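Local coordinates for double-stranded RNA-binding protein 1 (Arabidopsis thaliana, PDB 3ADG) that binds double-stranded RNA through domains such as this first one and assists DICER-LIKE 1 in the accurate processing of primary microRNA transcripts in the nucleus, at residues P51-N55 and R56-E60. Residues are numbered along the deposited sequence; the frame is centred on the assembly and turned at random.
Sequences PGFFN and RKAAE
Asn55 is the N-cap of helix 56-71: its side-chain OD1 accepts from Ala58 N at 2.9 Å, the N-H pointing nearly straight at it (160°) from a position tilted 30° off the amide's carbonyl plane. A chi1 of 60° tucks CG in against both backbone neighbours of CA, turning the amide back over the first turn, where it serves an N-H whose i-4 carbonyl lies outside the helix. A weak bond from Ala59 N to Asn55 O, 3.3 Å, begins the helical pattern. Beside the cap, the Phe53 ring lies against the same turn, Ala58 O standing 4.0 Å above the centre of one face. Phe53 CD2 touches Ala58 CB at 3.7 Å, while Phe53 CD1 rests 3.6 Å from Ala59 CA. A serine at Phe53 would probably leave the two alanines without this apolar cover and open a gap beside the first turn. Across that turn, Arg56 NH1 forms a salt bridge with Glu60 OE1, which also pairs with Lys6 of helix 5-15. Backbone bonding of Phe53 to Phe36, in a G1 beta bulge with Gly52, ties the loop to strand 35-42, where Ala59 also packs as helix 56-71 crosses the sheet of this alpha-beta-beta-beta-alpha domain.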
ATOM      1  N   PRO A  51       8.147   7.007   1.832  1.00 31.89           N
ATOM      2  CA  PRO A  51       7.634   8.313   1.397  1.00 31.03           C
ATOM      3  C   PRO A  51       8.146   8.660   0.007  1.00 30.03           C
ATOM      4  O   PRO A  51       9.034   7.954  -0.569  1.00 30.63           O
ATOM      5  CB  PRO A  51       8.288   9.276   2.410  1.00 31.53           C
ATOM      6  CG  PRO A  51       9.650   8.669   2.630  1.00 32.17           C
ATOM      7  CD  PRO A  51       9.384   7.142   2.628  1.00 31.90           C
ATOM      8  N   GLY A  52       7.632   9.754  -0.545  1.00 28.30           N
ATOM      9  CA  GLY A  52       8.311  10.402  -1.667  1.00 28.74           C
ATOM     10  C   GLY A  52       8.048   9.830  -3.048  1.00 27.73           C
ATOM     11  O   GLY A  52       8.826  10.051  -3.970  1.00 28.18           O
ATOM     12  N   PHE A  53       6.973   9.065  -3.193  1.00 27.51           N
ATOM     13  CA  PHE A  53       6.602   8.593  -4.527  1.00 27.90           C
ATOM     14  C   PHE A  53       5.975   9.710  -5.382  1.00 26.89           C
ATOM     15  O   PHE A  53       5.471  10.716  -4.843  1.00 26.75           O
ATOM     16  CB  PHE A  53       5.694   7.358  -4.427  1.00 27.32           C
ATOM     17  CG  PHE A  53       6.416   6.153  -3.911  1.00 28.22           C
ATOM     18  CD1 PHE A  53       6.257   5.783  -2.587  1.00 29.11           C
ATOM     19  CD2 PHE A  53       7.359   5.474  -4.713  1.00 28.13           C
ATOM     20  CE1 PHE A  53       6.953   4.696  -2.047  1.00 28.77           C
ATOM     21  CE2 PHE A  53       8.047   4.380  -4.196  1.00 30.70           C
ATOM     22  CZ  PHE A  53       7.828   3.987  -2.851  1.00 27.48           C
ATOM     23  N   PHE A  54       6.015   9.532  -6.697  1.00 25.65           N
ATOM     24  CA  PHE A  54       5.525  10.565  -7.627  1.00 26.69           C
ATOM     25  C   PHE A  54       4.068  10.378  -8.058  1.00 27.37           C
ATOM     26  O   PHE A  54       3.490  11.242  -8.737  1.00 27.35           O
ATOM     27  CB  PHE A  54       6.426  10.680  -8.866  1.00 26.46           C
ATOM     28  CG  PHE A  54       7.897  10.957  -8.558  1.00 26.26           C
ATOM     29  CD1 PHE A  54       8.902  10.445  -9.390  1.00 25.55           C
ATOM     30  CD2 PHE A  54       8.270  11.728  -7.458  1.00 28.39           C
ATOM     31  CE1 PHE A  54      10.275  10.707  -9.138  1.00 25.93           C
ATOM     32  CE2 PHE A  54       9.615  11.988  -7.184  1.00 23.61           C
ATOM     33  CZ  PHE A  54      10.642  11.472  -8.028  1.00 24.88           C
ATOM     34  N   ASN A  55       3.493   9.250  -7.655  1.00 26.39           N
ATOM     35  CA  ASN A  55       2.091   8.974  -7.930  1.00 26.90           C
ATOM     36  C   ASN A  55       1.482   7.992  -6.920  1.00 26.84           C
ATOM     37  O   ASN A  55       2.203   7.277  -6.199  1.00 27.93           O
ATOM     38  CB  ASN A  55       1.932   8.514  -9.384  1.00 25.87           C
ATOM     39  CG  ASN A  55       2.727   7.257  -9.672  1.00 26.29           C
ATOM     40  OD1 ASN A  55       2.326   6.151  -9.266  1.00 27.85           O
ATOM     41  ND2 ASN A  55       3.886   7.419 -10.305  1.00 26.71           N
ATOM     42  N   ARG A  56       0.146   7.966  -6.872  1.00 26.46           N
ATOM     43  CA  ARG A  56      -0.542   7.169  -5.859  1.00 26.55           C
ATOM     44  C   ARG A  56      -0.250   5.670  -6.059  1.00 26.50           C
ATOM     45  O   ARG A  56       0.003   4.960  -5.098  1.00 26.38           O
ATOM     46  CB  ARG A  56      -2.044   7.476  -5.855  1.00 27.43           C
ATOM     47  CG  ARG A  56      -2.755   7.152  -7.141  1.00 27.22           C
ATOM     48  CD  ARG A  56      -3.427   5.806  -7.040  1.00 31.10           C
ATOM     49  NE  ARG A  56      -4.491   5.654  -8.023  1.00 30.17           N
ATOM     50  CZ  ARG A  56      -5.206   4.546  -8.207  1.00 30.95           C
ATOM     51  NH1 ARG A  56      -4.983   3.452  -7.469  1.00 29.05           N
ATOM     52  NH2 ARG A  56      -6.131   4.541  -9.155  1.00 31.14           N
ATOM     53  N   LYS A  57      -0.242   5.208  -7.304  1.00 24.69           N
ATOM     54  CA  LYS A  57      -0.038   3.785  -7.566  1.00 26.17           C
ATOM     55  C   LYS A  57       1.315   3.288  -7.047  1.00 26.82           C
ATOM     56  O   LYS A  57       1.394   2.225  -6.446  1.00 27.19           O
ATOM     57  CB  LYS A  57      -0.196   3.490  -9.057  1.00 26.46           C
ATOM     58  CG  LYS A  57      -1.672   3.469  -9.473  1.00 26.73           C
ATOM     59  CD  LYS A  57      -1.830   2.945 -10.842  1.00 27.30           C
ATOM     60  CE  LYS A  57      -3.291   3.084 -11.285  1.00 29.63           C
ATOM     61  NZ  LYS A  57      -3.471   2.467 -12.601  1.00 28.68           N
ATOM     62  N   ALA A  58       2.372   4.057  -7.270  1.00 26.69           N
ATOM     63  CA  ALA A  58       3.691   3.659  -6.759  1.00 26.66           C
ATOM     64  C   ALA A  58       3.712   3.549  -5.204  1.00 27.32           C
ATOM     65  O   ALA A  58       4.306   2.612  -4.644  1.00 27.73           O
ATOM     66  CB  ALA A  58       4.777   4.631  -7.269  1.00 25.58           C
ATOM     67  N   ALA A  59       3.060   4.514  -4.545  1.00 26.83           N
ATOM     68  CA  ALA A  59       2.931   4.515  -3.079  1.00 27.89           C
ATOM     69  C   ALA A  59       2.155   3.291  -2.609  1.00 27.80           C
ATOM     70  O   ALA A  59       2.578   2.622  -1.661  1.00 27.90           O
ATOM     71  CB  ALA A  59       2.260   5.819  -2.598  1.00 28.71           C
ATOM     72  N   GLU A  60       1.016   3.017  -3.257  1.00 26.74           N
ATOM     73  CA  GLU A  60       0.162   1.899  -2.876  1.00 27.41           C
ATOM     74  C   GLU A  60       0.935   0.588  -3.037  1.00 27.64           C
ATOM     75  O   GLU A  60       0.906  -0.267  -2.141  1.00 27.15           O
ATOM     76  CB  GLU A  60      -1.112   1.899  -3.719  1.00 26.74           C
ATOM     77  CG  GLU A  60      -2.003   3.100  -3.382  1.00 24.73           C
ATOM     78  CD  GLU A  60      -3.253   3.164  -4.268  1.00 26.92           C
ATOM     79  OE1 GLU A  60      -3.251   2.534  -5.338  1.00 27.11           O
ATOM     80  OE2 GLU A  60      -4.234   3.826  -3.877  1.00 31.18           O
TER